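Local coordinates for Cyclo(L-tyrosyl-L-tyrosyl) synthase (Mycobacterium tuberculosis, PDB 2X9Q), which makes cyclo(L-tyrosyl-L-tyrosyl), probably for mycocyclosin biosynthesis, from two molecules of tyrosyl-tRNA(Tyr) without using ATP, at residues A[60-65]-A[107-112]; A[92-97]-A[252-257]; A[98-103]-A[155-160]; A[149-154]-A[165-170]. All coordinates share one frame; numbering follows the deposited sequence.

Contact 1: A[60-65]-A[107-112]; sequences AQEGFL and LTNFDR
E62 and Q61 meet the side chain of N109, the last residue of helix 96-109. In the close part of the contact, N109 ND2 donates to E62 OE1 at 2.7 Å with an N-H...O angle of 158°. The acceptor lies in the amide plane of N109, whereas the donor reaches the carboxylate from above its plane. N109 ND2 also bonds to W105 O, so two acceptors fix the rotation of the amide. The Q61 amide stacks on it with the planes 21° apart, Q61 CD lying 3.5 Å from N109 OD1. Q61 OE1 is held by H77 and W105; between NE2 and N109 OD1 the link is looser and made through water. One water takes a proton from Q61 NE2 (2.6 Å) and gives one to N109 OD1; a second donates to N109 OD1 (2.7 Å) and to E62 OE2 (2.9 Å). On the exposed side, T108 CG2 touches E62 OE2 at 3.6 Å, while T108 OG1 bonds back to L104 O. E62 and G63 occupy the tip of a type I' turn, closed by paired backbone bonds between Q61 and F64, the classic two-residue beta-hairpin connection.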
loop_
_atom_site.group_PDB
_atom_site.type_symbol
_atom_site.label_atom_id
_atom_site.label_comp_id
_atom_site.label_asym_id
_atom_site.label_seq_id
_atom_site.Cartn_x
_atom_site.Cartn_y
_atom_site.Cartn_z
ATOM N N ALA A 60 2.459 -17.566 11.048
ATOM C CA ALA A 60 1.187 -17.294 11.759
ATOM C C ALA A 60 1.358 -16.402 13.001
ATOM O O ALA A 60 2.161 -16.710 13.877
ATOM C CB ALA A 60 0.493 -18.595 12.125
ATOM N N GLN A 61 0.646 -15.248 13.029
ATOM C CA GLN A 61 0.756 -14.275 14.115
ATOM C C GLN A 61 -0.650 -13.681 14.378
ATOM O O GLN A 61 -1.264 -13.086 13.471
ATOM C CB GLN A 61 1.694 -13.084 13.746
ATOM C CG GLN A 61 3.077 -13.434 13.332
ATOM C CD GLN A 61 3.995 -12.225 13.291
ATOM O OE1 GLN A 61 3.699 -11.174 12.691
ATOM N NE2 GLN A 61 5.154 -12.383 13.877
ATOM N N GLU A 62 -1.157 -13.824 15.608
ATOM C CA GLU A 62 -2.431 -13.210 16.040
ATOM C C GLU A 62 -3.511 -13.266 14.977
ATOM O O GLU A 62 -4.089 -12.210 14.625
ATOM C CB GLU A 62 -2.215 -11.740 16.425
ATOM C CG GLU A 62 -1.326 -11.534 17.641
ATOM C CD GLU A 62 0.136 -11.879 17.334
ATOM O OE1 GLU A 62 0.637 -11.463 16.259
ATOM O OE2 GLU A 62 0.776 -12.563 18.152
ATOM N N GLY A 63 -3.737 -14.445 14.427
ATOM C CA GLY A 63 -4.851 -14.670 13.486
ATOM C C GLY A 63 -4.571 -14.354 12.000
ATOM O O GLY A 63 -5.460 -14.526 11.146
ATOM N N PHE A 64 -3.332 -13.969 11.696
ATOM C CA PHE A 64 -2.897 -13.693 10.305
ATOM C C PHE A 64 -1.744 -14.584 9.817
ATOM O O PHE A 64 -0.908 -14.966 10.599
ATOM C CB PHE A 64 -2.445 -12.210 10.223
ATOM C CG PHE A 64 -3.625 -11.281 10.316
ATOM C CD1 PHE A 64 -3.937 -10.664 11.503
ATOM C CD2 PHE A 64 -4.469 -11.132 9.241
ATOM C CE1 PHE A 64 -5.116 -9.850 11.609
ATOM C CE2 PHE A 64 -5.637 -10.300 9.314
ATOM C CZ PHE A 64 -5.946 -9.670 10.500
ATOM N N LEU A 65 -1.677 -14.861 8.540
ATOM C CA LEU A 65 -0.476 -15.438 8.011
ATOM C C LEU A 65 0.304 -14.228 7.455
ATOM O O LEU A 65 -0.282 -13.425 6.680
ATOM C CB LEU A 65 -0.817 -16.423 6.926
ATOM C CG LEU A 65 -1.727 -17.623 7.352
ATOM C CD1 LEU A 65 -2.131 -18.439 6.162
ATOM C CD2 LEU A 65 -1.083 -18.597 8.379
ATOM N N LEU A 107 -0.057 -3.823 16.701
ATOM C CA LEU A 107 0.510 -3.356 17.930
ATOM C C LEU A 107 1.273 -4.464 18.650
ATOM O O LEU A 107 2.183 -4.162 19.405
ATOM C CB LEU A 107 -0.582 -2.807 18.849
ATOM C CG LEU A 107 -1.150 -1.441 18.447
ATOM C CD1 LEU A 107 -2.330 -1.062 19.298
ATOM C CD2 LEU A 107 -0.138 -0.345 18.394
ATOM N N THR A 108 0.899 -5.708 18.441
ATOM C CA THR A 108 1.664 -6.822 18.990
ATOM C C THR A 108 3.060 -6.912 18.338
ATOM O O THR A 108 4.024 -7.313 19.017
ATOM C CB THR A 108 0.906 -8.127 18.864
ATOM O OG1 THR A 108 -0.351 -7.931 19.523
ATOM C CG2 THR A 108 1.715 -9.381 19.491
ATOM N N ASN A 109 3.189 -6.513 17.054
ATOM C CA ASN A 109 4.392 -6.864 16.333
ATOM C C ASN A 109 5.282 -5.719 15.930
ATOM O O ASN A 109 6.367 -5.979 15.529
ATOM C CB ASN A 109 4.067 -7.816 15.186
ATOM C CG ASN A 109 3.532 -9.155 15.684
ATOM O OD1 ASN A 109 4.310 -10.023 16.050
ATOM N ND2 ASN A 109 2.230 -9.341 15.672
ATOM N N PHE A 110 4.885 -4.471 16.134
ATOM C CA PHE A 110 5.691 -3.304 15.704
ATOM C C PHE A 110 5.678 -2.200 16.751
ATOM O O PHE A 110 4.630 -1.989 17.370
ATOM C CB PHE A 110 5.119 -2.744 14.365
ATOM C CG PHE A 110 5.068 -3.766 13.278
ATOM C CD1 PHE A 110 6.158 -3.947 12.465
ATOM C CD2 PHE A 110 3.978 -4.604 13.140
ATOM C CE1 PHE A 110 6.151 -4.936 11.450
ATOM C CE2 PHE A 110 3.964 -5.634 12.180
ATOM C CZ PHE A 110 5.011 -5.793 11.323
ATOM N N ASP A 111 6.741 -1.402 16.861
ATOM C CA ASP A 111 6.685 -0.284 17.789
ATOM C C ASP A 111 5.620 0.741 17.426
ATOM O O ASP A 111 5.028 1.408 18.295
ATOM C CB ASP A 111 8.009 0.425 17.968
ATOM C CG ASP A 111 9.091 -0.513 18.584
ATOM O OD1 ASP A 111 8.748 -1.563 19.179
ATOM O OD2 ASP A 111 10.269 -0.225 18.340
ATOM N N ARG A 112 5.391 0.907 16.122
ATOM C CA ARG A 112 4.471 1.940 15.683
ATOM C C ARG A 112 3.725 1.404 14.436
ATOM O O ARG A 112 4.310 0.615 13.671
ATOM C CB ARG A 112 5.348 3.146 15.383
ATOM C CG ARG A 112 4.641 4.435 15.344
ATOM C CD ARG A 112 5.455 5.571 14.586
ATOM N NE ARG A 112 4.496 6.344 13.775
ATOM C CZ ARG A 112 4.766 7.408 13.024
ATOM N NH1 ARG A 112 6.013 7.897 12.932
ATOM N NH2 ARG A 112 3.750 8.005 12.381
HETATM O O HOH W 1 7.051 -10.698 14.436
HETATM O O HOH W 2 3.574 -12.161 17.438
#

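Contact 2: A[92-97]-A[252-257]; sequences SYFSRQ and CYHQSL
Y93 and H254 lie ring on ring in a face-to-face stack, with centroids 4.0 Å apart and planes only 14° from parallel. Y93 CD2 sits over the centre of the imidazole, and H254 CG lies over the rim of the phenol ring. Y93 extends with CG anti to its backbone N (chi1 178°), while H254 has CG between its backbone N and carbonyl carbon (chi1 55°); these torsions bring the two rings face to face as the side chains run past each other in opposite directions. F94 makes the apolar contact beside the stack. Its CZ touches Y253 CE1 at 3.6 Å, with the tyrosine at the edge of the phenylalanine ring, and approaches H254 CE1 at the same 3.6 Å in an oblique pairing. Contacts between neighbours tighten the cluster, for Y93 CD2 lies over the face of F94 and H254 ND1 over that of Y253. Polar links lead outward: Y253 OH hydrogen-bonds to S88 OG, Y93 N bonds to N91 OD1, and R98 makes a cation-pi contact with the Y93 ring. By similarity S88 is the nucleophile and Y253 a substrate-binding residue. Stacking and dispersion therefore join the loop before helix 96-109 to the end of strand 249-253; the cluster is consistent with a second shell that positions the Y253 ring beside the probable active site.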
loop_
_atom_site.group_PDB
_atom_site.type_symbol
_atom_site.label_atom_id
_atom_site.label_comp_id
_atom_site.label_asym_id
_atom_site.label_seq_id
_atom_site.Cartn_x
_atom_site.Cartn_y
_atom_site.Cartn_z
ATOM N N SER A 92 -14.881 -4.598 0.708
ATOM C CA SER A 92 -15.506 -5.202 1.906
ATOM C C SER A 92 -14.562 -6.057 2.777
ATOM O O SER A 92 -14.888 -6.392 3.899
ATOM C CB SER A 92 -16.693 -6.065 1.534
ATOM O OG SER A 92 -16.205 -7.032 0.597
ATOM N N TYR A 93 -13.394 -6.415 2.284
ATOM C CA TYR A 93 -12.397 -7.101 3.154
ATOM C C TYR A 93 -12.157 -6.296 4.440
ATOM O O TYR A 93 -11.967 -6.853 5.526
ATOM C CB TYR A 93 -11.079 -7.265 2.351
ATOM C CG TYR A 93 -9.978 -7.900 3.162
ATOM C CD1 TYR A 93 -9.933 -9.296 3.348
ATOM C CD2 TYR A 93 -8.955 -7.117 3.743
ATOM C CE1 TYR A 93 -8.867 -9.910 4.100
ATOM C CE2 TYR A 93 -7.936 -7.691 4.462
ATOM C CZ TYR A 93 -7.871 -9.088 4.629
ATOM O OH TYR A 93 -6.824 -9.619 5.394
ATOM N N PHE A 94 -12.147 -4.970 4.327
ATOM C CA PHE A 94 -11.874 -4.094 5.484
ATOM C C PHE A 94 -13.091 -3.806 6.314
ATOM O O PHE A 94 -13.508 -2.653 6.472
ATOM C CB PHE A 94 -11.113 -2.783 5.089
ATOM C CG PHE A 94 -9.768 -3.085 4.406
ATOM C CD1 PHE A 94 -8.673 -3.499 5.189
ATOM C CD2 PHE A 94 -9.618 -2.978 2.999
ATOM C CE1 PHE A 94 -7.415 -3.799 4.581
ATOM C CE2 PHE A 94 -8.390 -3.327 2.344
ATOM C CZ PHE A 94 -7.281 -3.707 3.186
ATOM N N SER A 95 -13.624 -4.867 6.902
ATOM C CA SER A 95 -14.758 -4.757 7.792
ATOM C C SER A 95 -14.225 -4.175 9.096
ATOM O O SER A 95 -12.983 -4.128 9.307
ATOM C CB SER A 95 -15.337 -6.183 8.026
ATOM O OG SER A 95 -14.418 -6.882 8.905
ATOM N N ARG A 96 -15.139 -3.742 9.976
ATOM C CA ARG A 96 -14.744 -3.309 11.305
ATOM C C ARG A 96 -13.951 -4.381 12.064
ATOM O O ARG A 96 -12.967 -4.073 12.745
ATOM C CB ARG A 96 -16.003 -2.877 12.150
ATOM C CG ARG A 96 -16.497 -1.437 11.797
ATOM C CD ARG A 96 -15.610 -0.362 12.419
ATOM N NE ARG A 96 -15.546 -0.665 13.848
ATOM C CZ ARG A 96 -16.505 -0.336 14.720
ATOM N NH1 ARG A 96 -16.415 -0.751 15.989
ATOM N NH2 ARG A 96 -17.563 0.409 14.327
ATOM N N GLN A 97 -14.414 -5.605 12.035
ATOM C CA GLN A 97 -13.682 -6.662 12.786
ATOM C C GLN A 97 -12.256 -6.880 12.169
ATOM O O GLN A 97 -11.293 -7.054 12.922
ATOM C CB GLN A 97 -14.469 -8.004 12.731
ATOM C CG GLN A 97 -13.828 -9.182 13.598
ATOM C CD GLN A 97 -13.612 -8.726 15.059
ATOM O OE1 GLN A 97 -12.464 -8.607 15.562
ATOM N NE2 GLN A 97 -14.721 -8.369 15.727
ATOM N N CYS A 252 2.202 -3.509 4.423
ATOM C CA CYS A 252 1.423 -4.763 4.472
ATOM C C CYS A 252 0.110 -4.714 3.773
ATOM O O CYS A 252 -0.678 -3.736 3.975
ATOM C CB CYS A 252 1.106 -5.129 5.946
ATOM S SG CYS A 252 2.636 -5.333 6.898
ATOM N N TYR A 253 -0.187 -5.756 2.990
ATOM C CA TYR A 253 -1.504 -5.804 2.308
ATOM C C TYR A 253 -1.870 -7.238 2.128
ATOM O O TYR A 253 -1.011 -8.102 2.237
ATOM C CB TYR A 253 -1.423 -5.069 0.928
ATOM C CG TYR A 253 -2.748 -4.600 0.392
ATOM C CD1 TYR A 253 -3.528 -3.710 1.133
ATOM C CD2 TYR A 253 -3.237 -5.071 -0.863
ATOM C CE1 TYR A 253 -4.794 -3.291 0.665
ATOM C CE2 TYR A 253 -4.504 -4.649 -1.340
ATOM C CZ TYR A 253 -5.249 -3.772 -0.580
ATOM O OH TYR A 253 -6.459 -3.305 -1.020
ATOM N N HIS A 254 -3.133 -7.510 1.834
ATOM C CA HIS A 254 -3.571 -8.884 1.731
ATOM C C HIS A 254 -3.369 -9.452 0.325
ATOM O O HIS A 254 -3.778 -10.591 0.088
ATOM C CB HIS A 254 -5.066 -9.042 2.125
ATOM C CG HIS A 254 -6.015 -8.154 1.354
ATOM N ND1 HIS A 254 -6.049 -6.798 1.508
ATOM C CD2 HIS A 254 -7.014 -8.454 0.470
ATOM C CE1 HIS A 254 -6.953 -6.269 0.698
ATOM N NE2 HIS A 254 -7.545 -7.253 0.040
ATOM N N GLN A 255 -2.797 -8.672 -0.589
ATOM C CA GLN A 255 -2.408 -9.146 -1.943
ATOM C C GLN A 255 -1.018 -8.577 -2.216
ATOM O O GLN A 255 -0.750 -7.467 -1.789
ATOM C CB GLN A 255 -3.309 -8.507 -3.020
ATOM C CG GLN A 255 -4.732 -8.979 -3.034
ATOM C CD GLN A 255 -5.654 -8.003 -3.791
ATOM O OE1 GLN A 255 -5.202 -7.079 -4.492
ATOM N NE2 GLN A 255 -6.957 -8.190 -3.619
ATOM N N SER A 256 -0.138 -9.245 -2.982
ATOM C CA SER A 256 1.170 -8.570 -3.235
ATOM C C SER A 256 0.985 -7.324 -4.107
ATOM O O SER A 256 0.105 -7.270 -4.947
ATOM C CB SER A 256 2.299 -9.490 -3.754
ATOM O OG SER A 256 1.784 -10.161 -4.850
ATOM N N LEU A 257 1.720 -6.276 -3.771
ATOM C CA LEU A 257 1.744 -5.069 -4.549
ATOM C C LEU A 257 2.055 -5.389 -6.037
ATOM O O LEU A 257 2.959 -6.181 -6.305
ATOM C CB LEU A 257 2.903 -4.274 -3.976
ATOM C CG LEU A 257 3.230 -2.981 -4.684
ATOM C CD1 LEU A 257 2.078 -2.008 -4.278
ATOM C CD2 LEU A 257 4.709 -2.527 -4.291
#

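Contact 3: A[98-103]-A[155-160]; sequences RLRDLG and VNELDP
Two helices side by side on one face of the sheet, 96-109 and 133-158, meet here through R100 and G103 of the first and E157 and L158 of the second. L158 enters between G103 and the arginine. Its CD1 lies against the glycine backbone, 3.7 Å from G103 CA, and since glycine carries no side chain the leucine can settle directly on the main chain; the CA atoms of G103 and L158 are 7.3 Å apart. The other branch, CD2, sits over one face of the R100 guanidinium, 3.5 Å from NH1. Each helix belongs to a beta-alpha-beta connection of the Rossmann-like core that this enzyme shares with class I aminoacyl-tRNA synthetases, and L99 and V155 both lean on F115 of strand 112-117, in the sheet they cover. Toward solvent R100 stretches from CG to NE, then turns about its last torsion (chi4 84°), bringing NH1 within 3.1 Å of E157 OE1. This salt bridge is oblique: the guanidinium and carboxylate planes stand 48° apart, and the two chains cross at about a right angle. Just past the helix end, the D159 carboxylate accepts backbone N-H groups of A163, R164 and L165.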
loop_
_atom_site.group_PDB
_atom_site.type_symbol
_atom_site.label_atom_id
_atom_site.label_comp_id
_atom_site.label_asym_id
_atom_site.label_seq_id
_atom_site.Cartn_x
_atom_site.Cartn_y
_atom_site.Cartn_z
ATOM N N ARG A 98 -12.152 -6.914 10.825
ATOM C CA ARG A 98 -10.846 -7.163 10.192
ATOM C C ARG A 98 -9.896 -6.028 10.556
ATOM O O ARG A 98 -8.736 -6.285 10.806
ATOM C CB ARG A 98 -10.933 -7.247 8.671
ATOM C CG ARG A 98 -9.542 -7.614 7.959
ATOM C CD ARG A 98 -9.464 -9.082 8.007
ATOM N NE ARG A 98 -10.445 -9.477 7.000
ATOM C CZ ARG A 98 -11.073 -10.639 6.971
ATOM N NH1 ARG A 98 -10.812 -11.580 7.896
ATOM N NH2 ARG A 98 -11.945 -10.846 5.983
ATOM N N LEU A 99 -10.379 -4.773 10.576
ATOM C CA LEU A 99 -9.514 -3.630 10.927
ATOM C C LEU A 99 -9.061 -3.739 12.378
ATOM O O LEU A 99 -7.911 -3.420 12.722
ATOM C CB LEU A 99 -10.223 -2.301 10.686
ATOM C CG LEU A 99 -10.404 -1.957 9.174
ATOM C CD1 LEU A 99 -11.441 -0.801 9.076
ATOM C CD2 LEU A 99 -9.003 -1.530 8.583
ATOM N N ARG A 100 -9.991 -4.108 13.264
ATOM C CA ARG A 100 -9.571 -4.328 14.658
ATOM C C ARG A 100 -8.523 -5.441 14.765
ATOM O O ARG A 100 -7.605 -5.325 15.510
ATOM C CB ARG A 100 -10.769 -4.710 15.521
ATOM C CG ARG A 100 -10.493 -4.628 17.015
ATOM C CD ARG A 100 -11.827 -4.904 17.785
ATOM N NE ARG A 100 -11.450 -5.345 19.119
ATOM C CZ ARG A 100 -11.167 -4.507 20.105
ATOM N NH1 ARG A 100 -11.263 -3.172 19.926
ATOM N NH2 ARG A 100 -10.798 -4.999 21.267
ATOM N N ASP A 101 -8.727 -6.536 14.075
ATOM C CA ASP A 101 -7.801 -7.655 14.169
ATOM C C ASP A 101 -6.411 -7.203 13.653
ATOM O O ASP A 101 -5.348 -7.445 14.302
ATOM C CB ASP A 101 -8.378 -8.816 13.360
ATOM C CG ASP A 101 -9.558 -9.501 14.072
ATOM O OD1 ASP A 101 -9.776 -9.169 15.259
ATOM O OD2 ASP A 101 -10.225 -10.345 13.433
ATOM N N LEU A 102 -6.422 -6.426 12.571
ATOM C CA LEU A 102 -5.179 -5.888 12.007
ATOM C C LEU A 102 -4.454 -4.967 12.962
ATOM O O LEU A 102 -3.197 -4.952 13.056
ATOM C CB LEU A 102 -5.451 -5.139 10.651
ATOM C CG LEU A 102 -5.606 -6.075 9.442
ATOM C CD1 LEU A 102 -6.265 -5.338 8.174
ATOM C CD2 LEU A 102 -4.241 -6.670 9.017
ATOM N N GLY A 103 -5.222 -4.076 13.581
ATOM C CA GLY A 103 -4.671 -3.139 14.550
ATOM C C GLY A 103 -4.072 -3.906 15.770
ATOM O O GLY A 103 -2.993 -3.537 16.252
ATOM N N VAL A 155 -9.016 2.911 15.734
ATOM C CA VAL A 155 -7.802 3.475 16.344
ATOM C C VAL A 155 -8.155 4.091 17.704
ATOM O O VAL A 155 -7.367 4.018 18.655
ATOM C CB VAL A 155 -7.101 4.470 15.395
ATOM C CG1 VAL A 155 -6.060 5.308 16.078
ATOM C CG2 VAL A 155 -6.468 3.720 14.128
ATOM N N ASN A 156 -9.362 4.674 17.792
ATOM C CA ASN A 156 -9.824 5.334 19.034
ATOM C C ASN A 156 -10.025 4.235 20.084
ATOM O O ASN A 156 -9.638 4.386 21.230
ATOM C CB ASN A 156 -11.163 6.089 18.784
ATOM C CG ASN A 156 -10.970 7.386 18.014
ATOM O OD1 ASN A 156 -9.858 7.854 17.822
ATOM N ND2 ASN A 156 -12.068 7.951 17.519
ATOM N N GLU A 157 -10.584 3.128 19.634
ATOM C CA GLU A 157 -10.803 1.962 20.459
ATOM C C GLU A 157 -9.531 1.286 20.947
ATOM O O GLU A 157 -9.412 0.908 22.139
ATOM C CB GLU A 157 -11.505 0.956 19.603
ATOM C CG GLU A 157 -12.329 -0.017 20.311
ATOM C CD GLU A 157 -13.553 -0.283 19.497
ATOM O OE1 GLU A 157 -13.576 -1.366 18.885
ATOM O OE2 GLU A 157 -14.461 0.610 19.433
ATOM N N LEU A 158 -8.568 1.100 20.040
ATOM C CA LEU A 158 -7.311 0.386 20.410
ATOM C C LEU A 158 -6.261 1.223 21.034
ATOM O O LEU A 158 -5.436 0.694 21.769
ATOM C CB LEU A 158 -6.691 -0.350 19.183
ATOM C CG LEU A 158 -7.574 -1.443 18.618
ATOM C CD1 LEU A 158 -6.922 -2.072 17.327
ATOM C CD2 LEU A 158 -7.827 -2.517 19.685
ATOM N N ASP A 159 -6.194 2.507 20.703
ATOM C CA ASP A 159 -5.088 3.354 21.155
ATOM C C ASP A 159 -5.624 4.782 21.359
ATOM O O ASP A 159 -5.200 5.729 20.670
ATOM C CB ASP A 159 -3.919 3.322 20.153
ATOM C CG ASP A 159 -2.691 4.153 20.616
ATOM O OD1 ASP A 159 -2.746 4.836 21.674
ATOM O OD2 ASP A 159 -1.674 4.236 19.869
ATOM N N PRO A 160 -6.564 4.948 22.331
ATOM C CA PRO A 160 -7.191 6.247 22.657
ATOM C C PRO A 160 -6.164 7.359 22.711
ATOM O O PRO A 160 -6.359 8.431 22.184
ATOM C CB PRO A 160 -7.771 6.015 24.062
ATOM C CG PRO A 160 -8.154 4.574 24.101
ATOM C CD PRO A 160 -7.138 3.843 23.139
#

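Contact 4: A[149-154]-A[165-170]; sequences AKITTT and LCVRPM
With chi1 at 42°, V167 holds CG1 between its backbone N and carbonyl carbon and CG2 anti to the N; I151, with chi1 at -57°, likewise has CG2 anti to its own N. Each residue thus offers a CG2 methyl to the other, and the pair meets at 3.4 Å between I151 CG2 and V167 CG2. I151 CG2 also lies 3.5 Å from V167 CB, so both distances are shorter than usual van der Waals separations and the packing is tight. The other valine methyl, CG1, turns toward T152, whose OG1 passes at 3.9 Å; that hydroxyl has its bond with R148 O, one turn back in the helix. T154 also bonds back into its own helix: OG1 donates to K150 O at 2.8 Å, and T154 N reaches the same carbonyl oxygen at 3.0 Å from the opposite face of its plane. Toward the neighbouring strand 112-117, V167 packs on Y117 and I151 on F115. C166 and R168 point away from the helix, and R168 NH2 forms a salt bridge with D114. Helix 133-158 is thereby laid on strand 165-169, the outermost on this side of the sheet. The T152 hydroxyl brings V167 an oxygen already bonded within the helix, so the contact itself is apolar, carried by the methyls of I151 and V167.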
loop_
_atom_site.group_PDB
_atom_site.type_symbol
_atom_site.label_atom_id
_atom_site.label_comp_id
_atom_site.label_asym_id
_atom_site.label_seq_id
_atom_site.Cartn_x
_atom_site.Cartn_y
_atom_site.Cartn_z
ATOM N N ALA A 149 -14.019 6.468 8.676
ATOM C CA ALA A 149 -14.719 6.332 9.909
ATOM C C ALA A 149 -14.422 4.968 10.545
ATOM O O ALA A 149 -14.155 4.902 11.726
ATOM C CB ALA A 149 -16.230 6.453 9.641
ATOM N N LYS A 150 -14.480 3.879 9.786
ATOM C CA LYS A 150 -14.185 2.541 10.362
ATOM C C LYS A 150 -12.755 2.513 10.931
ATOM O O LYS A 150 -12.548 2.002 12.035
ATOM C CB LYS A 150 -14.336 1.413 9.380
ATOM C CG LYS A 150 -15.799 1.278 8.913
ATOM C CD LYS A 150 -15.815 0.266 7.759
ATOM C CE LYS A 150 -17.233 -0.072 7.366
ATOM N NZ LYS A 150 -17.222 -1.381 6.554
ATOM N N ILE A 151 -11.793 3.109 10.208
ATOM C CA ILE A 151 -10.441 3.114 10.724
ATOM C C ILE A 151 -10.368 3.986 11.942
ATOM O O ILE A 151 -9.744 3.567 12.915
ATOM C CB ILE A 151 -9.382 3.486 9.692
ATOM C CG1 ILE A 151 -9.452 2.512 8.479
ATOM C CG2 ILE A 151 -7.997 3.473 10.325
ATOM C CD1 ILE A 151 -8.774 3.221 7.169
ATOM N N THR A 152 -10.949 5.208 11.886
ATOM C CA THR A 152 -10.880 6.111 13.019
ATOM C C THR A 152 -11.480 5.475 14.275
ATOM O O THR A 152 -10.867 5.559 15.325
ATOM C CB THR A 152 -11.473 7.485 12.677
ATOM O OG1 THR A 152 -10.805 7.926 11.487
ATOM C CG2 THR A 152 -11.313 8.619 13.876
ATOM N N THR A 153 -12.615 4.771 14.167
ATOM C CA THR A 153 -13.216 4.125 15.341
ATOM C C THR A 153 -12.250 3.062 15.856
ATOM O O THR A 153 -11.998 2.960 17.058
ATOM C CB THR A 153 -14.568 3.488 14.939
ATOM O OG1 THR A 153 -15.425 4.536 14.457
ATOM C CG2 THR A 153 -15.280 2.663 16.168
ATOM N N THR A 154 -11.730 2.241 14.939
ATOM C CA THR A 154 -10.717 1.244 15.306
ATOM C C THR A 154 -9.573 1.811 16.172
ATOM O O THR A 154 -9.223 1.264 17.231
ATOM C CB THR A 154 -10.169 0.537 14.052
ATOM O OG1 THR A 154 -11.261 -0.068 13.333
ATOM C CG2 THR A 154 -9.177 -0.558 14.515
ATOM N N LEU A 165 -0.420 3.946 17.321
ATOM C CA LEU A 165 -1.269 3.617 16.196
ATOM C C LEU A 165 -1.993 4.863 15.718
ATOM O O LEU A 165 -2.557 5.616 16.565
ATOM C CB LEU A 165 -2.232 2.563 16.670
ATOM C CG LEU A 165 -3.317 2.255 15.700
ATOM C CD1 LEU A 165 -2.669 1.475 14.499
ATOM C CD2 LEU A 165 -4.209 1.378 16.486
ATOM N N CYS A 166 -1.878 5.156 14.398
ATOM C CA CYS A 166 -2.375 6.393 13.786
ATOM C C CYS A 166 -3.093 6.025 12.470
ATOM O O CYS A 166 -2.843 4.943 11.909
ATOM C CB CYS A 166 -1.195 7.297 13.458
ATOM S SG CYS A 166 -0.380 8.044 14.968
ATOM N N VAL A 167 -4.003 6.878 11.990
ATOM C CA VAL A 167 -4.648 6.682 10.688
ATOM C C VAL A 167 -4.434 7.968 9.948
ATOM O O VAL A 167 -4.460 9.040 10.542
ATOM C CB VAL A 167 -6.164 6.386 10.746
ATOM C CG1 VAL A 167 -6.937 7.262 11.790
ATOM C CG2 VAL A 167 -6.820 6.503 9.273
ATOM N N ARG A 168 -4.186 7.897 8.646
ATOM C CA ARG A 168 -4.269 9.149 7.901
ATOM C C ARG A 168 -4.538 8.869 6.436
ATOM O O ARG A 168 -4.290 7.775 5.995
ATOM C CB ARG A 168 -3.014 9.967 8.033
ATOM C CG ARG A 168 -1.879 9.462 7.216
ATOM C CD ARG A 168 -0.548 10.168 7.685
ATOM N NE ARG A 168 0.006 9.459 8.840
ATOM C CZ ARG A 168 0.977 9.931 9.645
ATOM N NH1 ARG A 168 1.526 11.114 9.448
ATOM N NH2 ARG A 168 1.396 9.209 10.661
ATOM N N PRO A 169 -5.042 9.878 5.715
ATOM C CA PRO A 169 -5.286 9.641 4.297
ATOM C C PRO A 169 -3.999 9.711 3.480
ATOM O O PRO A 169 -3.081 10.487 3.801
ATOM C CB PRO A 169 -6.220 10.805 3.902
ATOM C CG PRO A 169 -5.836 11.956 4.853
ATOM C CD PRO A 169 -5.282 11.292 6.125
HETATM N N MSE A 170 -3.960 8.977 2.361
HETATM C CA MSE A 170 -2.835 9.030 1.483
HETATM C C MSE A 170 -2.535 10.481 1.002
HETATM O O MSE A 170 -1.325 10.883 0.843
HETATM C CB MSE A 170 -3.086 8.050 0.241
HETATM C CG MSE A 170 -1.808 7.995 -0.759
HETATM SE SE MSE A 170 -0.298 7.151 0.254
HETATM C CE MSE A 170 -1.011 5.344 0.282
#

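Contact 1 is the surface member, a hydrated polar junction, whereas contacts 2, 3 and 4 are partly buried. Helix 96-109 takes part in contacts 1 and 3, the loop leading into it in contact 2, and helix 133-158 in contacts 3 and 4, so the two helices tie the hairpin edge of the sheet, through its middle, to its other edge strand. F64 of the hairpin packs on D101 and L102, linking contacts 1 and 3, while L99 lies against K150 and T154 of contact 4. Chemistry follows place: carboxylate, amides and water at the hairpin, aromatic stacking next to the probable active site, a salt bridge beside a leucine between helices, and close methyl packing of helix on strand.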